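Local coordinates for epimerase family protein SDR39U1 (Homo sapiens, PDB 4B4O) that probably acts as an NADP-dependent oxidoreductase of the short-chain dehydrogenase/reductase family, although its substrate is not established, at residues A[28-33]-A[39-44]. The protein carries 3 engineered substitutions. Residues are numbered along the deposited sequence; the frame is centred on the assembly and turned at random.
Sequences TLVSRK and ITWDEL. With NDP (NADPH dihydro-nicotinamide-adenine-dinucleotide phosphate), chain I.
The carbonyl oxygen of Ile39 is approached from the neighbouring strand by two groups: Ser31 N hydrogen-bonds to Ile39 O at 3.0 Å, and the CA-H of Val30 supplements this with a weaker C-H...O contact. One step back, Ile39 N donates to Leu29 O over 2.8 Å, so Ile39 uses both of its backbone polar groups to join strand 38-40, parallel, to strand 26-31. The two branched aliphatic residues Val30 and Ile39, well suited to extended chain, put their side chains on one face of this sheet, with Val30 CG2 beside Ile39 CG1. The other methyl of Val30, CG1, lies anti to the backbone N (chi1 -170°) and meets Trp41, sitting 3.3 Å from the centroid of its six-membered ring, almost on the ring normal. An indole offers a broad flat surface for such a CH-pi contact, and it also reaches Thr85 and Leu89 of helix 72-95; an alanine in place of this tryptophan would probably leave Val30 CG1 without its aromatic cover and open a gap toward that helix. Thr40 suits the N-cap, its short hydroxyl OG1 accepting from Glu43 N at 3.1 Å in a capping box that starts helix 41-47, with Glu43 OE1 accepting a weak bond from Thr40 N. Ser31 OG accepts from Lys33 N in an ST turn and donates to phosphate oxygen O3X of NADPH (2.6 Å). Arg32 holds O1X with both its backbone N and, at 2.8 Å, its NE, while NH2 takes O2X; the phosphate lies at the guanidinium edge and adenine C5A over one face, 3.4 Å from its plane. Arginine suits the place: its positive charge probably offsets the phosphate's, and its flat group lies against the adenine. Holding the 2'-phosphate at the end of the second strand, here with Ser31 and Arg32, is a common way for Rossmann-fold dehydrogenases to recognise NADP.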
loop_
_atom_site.group_PDB
_atom_site.type_symbol
_atom_site.label_atom_id
_atom_site.label_comp_id
_atom_site.label_asym_id
_atom_site.label_seq_id
_atom_site.Cartn_x
_atom_site.Cartn_y
_atom_site.Cartn_z
ATOM N N THR A 28 15.353 -4.863 -10.324
ATOM C CA THR A 28 16.014 -5.825 -9.426
ATOM C C THR A 28 15.252 -5.832 -8.106
ATOM O O THR A 28 14.863 -4.789 -7.634
ATOM C CB THR A 28 17.500 -5.437 -9.180
ATOM O OG1 THR A 28 18.186 -5.299 -10.427
ATOM C CG2 THR A 28 18.224 -6.468 -8.361
ATOM N N LEU A 29 15.001 -7.001 -7.539
ATOM C CA LEU A 29 14.250 -7.088 -6.281
ATOM C C LEU A 29 15.193 -7.288 -5.112
ATOM O O LEU A 29 16.244 -7.894 -5.269
ATOM C CB LEU A 29 13.227 -8.241 -6.311
ATOM C CG LEU A 29 12.355 -8.393 -7.564
ATOM C CD1 LEU A 29 11.430 -9.571 -7.434
ATOM C CD2 LEU A 29 11.559 -7.116 -7.818
ATOM N N VAL A 30 14.840 -6.756 -3.949
ATOM C CA VAL A 30 15.473 -7.172 -2.699
ATOM C C VAL A 30 14.498 -8.105 -1.987
ATOM O O VAL A 30 13.325 -7.786 -1.843
ATOM C CB VAL A 30 15.870 -6.004 -1.768
ATOM C CG1 VAL A 30 16.732 -6.524 -0.636
ATOM C CG2 VAL A 30 16.634 -4.958 -2.547
ATOM N N SER A 31 14.996 -9.255 -1.558
ATOM C CA SER A 31 14.151 -10.307 -1.026
ATOM C C SER A 31 14.870 -11.038 0.091
ATOM O O SER A 31 16.097 -11.014 0.166
ATOM C CB SER A 31 13.794 -11.290 -2.158
ATOM O OG SER A 31 13.151 -12.446 -1.670
ATOM N N ARG A 32 14.109 -11.710 0.950
ATOM C CA ARG A 32 14.706 -12.569 1.966
ATOM C C ARG A 32 15.301 -13.838 1.383
ATOM O O ARG A 32 16.161 -14.457 1.991
ATOM C CB ARG A 32 13.681 -12.948 3.015
ATOM C CG ARG A 32 13.367 -11.820 3.980
ATOM C CD ARG A 32 12.158 -12.159 4.825
ATOM N NE ARG A 32 10.998 -12.376 3.982
ATOM C CZ ARG A 32 9.842 -12.864 4.395
ATOM N NH1 ARG A 32 9.649 -13.177 5.661
ATOM N NH2 ARG A 32 8.873 -13.025 3.512
ATOM N N LYS A 33 14.821 -14.238 0.217
ATOM C CA LYS A 33 15.249 -15.489 -0.411
ATOM C C LYS A 33 15.955 -15.145 -1.723
ATOM O O LYS A 33 15.484 -14.298 -2.483
ATOM C CB LYS A 33 14.034 -16.431 -0.629
ATOM C CG LYS A 33 13.888 -17.633 0.337
ATOM C CD LYS A 33 14.225 -17.363 1.819
ATOM C CE LYS A 33 14.197 -18.621 2.690
ATOM N NZ LYS A 33 14.978 -18.413 3.953
ATOM N N ILE A 39 18.551 -9.530 -5.177
ATOM C CA ILE A 39 19.574 -9.668 -4.166
ATOM C C ILE A 39 18.897 -9.780 -2.805
ATOM O O ILE A 39 17.795 -9.305 -2.621
ATOM C CB ILE A 39 20.605 -8.492 -4.194
ATOM C CG1 ILE A 39 19.982 -7.147 -3.780
ATOM C CG2 ILE A 39 21.194 -8.319 -5.603
ATOM C CD1 ILE A 39 20.974 -6.046 -3.475
ATOM N N THR A 40 19.567 -10.405 -1.851
ATOM C CA THR A 40 19.024 -10.560 -0.504
ATOM C C THR A 40 19.359 -9.375 0.399
ATOM O O THR A 40 20.249 -8.575 0.101
ATOM C CB THR A 40 19.545 -11.838 0.169
ATOM O OG1 THR A 40 20.954 -11.738 0.313
ATOM C CG2 THR A 40 19.219 -13.061 -0.650
ATOM N N TRP A 41 18.645 -9.273 1.515
ATOM C CA TRP A 41 18.908 -8.231 2.527
ATOM C C TRP A 41 20.283 -8.371 3.100
ATOM O O TRP A 41 20.993 -7.378 3.269
ATOM C CB TRP A 41 17.849 -8.246 3.633
ATOM C CG TRP A 41 16.495 -7.891 3.066
ATOM C CD1 TRP A 41 15.462 -8.757 2.733
ATOM C CD2 TRP A 41 16.014 -6.571 2.641
ATOM N NE1 TRP A 41 14.403 -8.087 2.186
ATOM C CE2 TRP A 41 14.666 -6.779 2.104
ATOM C CE3 TRP A 41 16.532 -5.291 2.671
ATOM C CZ2 TRP A 41 13.897 -5.732 1.638
ATOM C CZ3 TRP A 41 15.747 -4.243 2.190
ATOM C CH2 TRP A 41 14.464 -4.455 1.688
ATOM N N ASP A 42 20.688 -9.603 3.367
ATOM C CA ASP A 42 22.026 -9.863 3.876
ATOM C C ASP A 42 23.086 -9.380 2.900
ATOM O O ASP A 42 24.116 -8.848 3.305
ATOM C CB ASP A 42 22.226 -11.361 4.165
ATOM C CG ASP A 42 21.420 -11.841 5.364
ATOM O OD1 ASP A 42 20.864 -10.997 6.111
ATOM O OD2 ASP A 42 21.352 -13.070 5.559
ATOM N N GLU A 43 22.834 -9.587 1.617
ATOM C CA GLU A 43 23.768 -9.177 0.582
ATOM C C GLU A 43 23.833 -7.659 0.469
ATOM O O GLU A 43 24.911 -7.122 0.298
ATOM C CB GLU A 43 23.408 -9.852 -0.747
ATOM C CG GLU A 43 24.039 -9.296 -2.041
ATOM C CD GLU A 43 23.763 -10.270 -3.214
ATOM O OE1 GLU A 43 22.744 -11.040 -3.164
ATOM O OE2 GLU A 43 24.575 -10.321 -4.179
ATOM N N LEU A 44 22.701 -6.982 0.590
ATOM C CA LEU A 44 22.677 -5.522 0.568
ATOM C C LEU A 44 23.480 -4.905 1.712
ATOM O O LEU A 44 24.168 -3.914 1.525
ATOM C CB LEU A 44 21.232 -5.017 0.632
ATOM C CG LEU A 44 20.996 -3.510 0.702
ATOM C CD1 LEU A 44 21.320 -2.864 -0.632
ATOM C CD2 LEU A 44 19.565 -3.270 1.107
HETATM P PA NDP I . 2.873 -8.359 0.372
HETATM O O1A NDP I . 2.705 -9.070 1.737
HETATM O O2A NDP I . 2.288 -8.986 -0.911
HETATM O O5B NDP I . 4.441 -8.168 -0.037
HETATM C C5B NDP I . 5.357 -7.989 1.039
HETATM C C4B NDP I . 6.713 -8.467 0.584
HETATM O O4B NDP I . 7.649 -8.077 1.587
HETATM C C3B NDP I . 6.760 -9.992 0.441
HETATM O O3B NDP I . 6.723 -10.443 -0.943
HETATM C C2B NDP I . 8.082 -10.383 1.084
HETATM O O2B NDP I . 9.121 -10.514 0.125
HETATM C C1B NDP I . 8.440 -9.203 1.934
HETATM N N9A NDP I . 8.134 -9.588 3.314
HETATM C C8A NDP I . 7.046 -10.224 3.858
HETATM N N7A NDP I . 7.269 -10.412 5.228
HETATM C C5A NDP I . 8.495 -9.899 5.515
HETATM C C6A NDP I . 9.351 -9.738 6.694
HETATM N N6A NDP I . 8.950 -10.141 7.918
HETATM N N1A NDP I . 10.558 -9.154 6.544
HETATM C C2A NDP I . 10.973 -8.744 5.311
HETATM N N3A NDP I . 10.236 -8.830 4.184
HETATM C C4A NDP I . 9.039 -9.367 4.254
HETATM O O3 NDP I . 2.284 -6.886 0.697
HETATM P PN NDP I . 1.697 -5.887 -0.423
HETATM O O1N NDP I . 2.443 -6.121 -1.728
HETATM O O2N NDP I . 0.202 -5.991 -0.449
HETATM O O5D NDP I . 2.078 -4.414 0.209
HETATM C C5D NDP I . 3.494 -4.133 0.290
HETATM C C4D NDP I . 3.794 -3.014 1.266
HETATM O O4D NDP I . 2.768 -2.050 1.058
HETATM C C3D NDP I . 3.706 -3.409 2.754
HETATM O O3D NDP I . 4.755 -2.740 3.523
HETATM C C2D NDP I . 2.294 -2.980 3.168
HETATM O O2D NDP I . 2.108 -2.480 4.498
HETATM C C1D NDP I . 2.061 -1.792 2.273
HETATM N N1N NDP I . 0.634 -1.515 2.023
HETATM C C2N NDP I . -0.171 -2.434 1.473
HETATM C C3N NDP I . -1.501 -2.161 1.244
HETATM C C7N NDP I . -2.347 -3.209 0.619
HETATM O O7N NDP I . -1.781 -4.138 0.049
HETATM N N7N NDP I . -3.674 -3.139 0.673
HETATM C C4N NDP I . -2.082 -0.823 1.547
HETATM C C5N NDP I . -1.119 0.105 2.127
HETATM C C6N NDP I . 0.193 -0.280 2.333
HETATM P P2B NDP I . 10.178 -11.783 0.247
HETATM O O1X NDP I . 11.140 -11.422 1.359
HETATM O O2X NDP I . 9.339 -13.057 0.566
HETATM O O3X NDP I . 10.775 -11.652 -1.176
#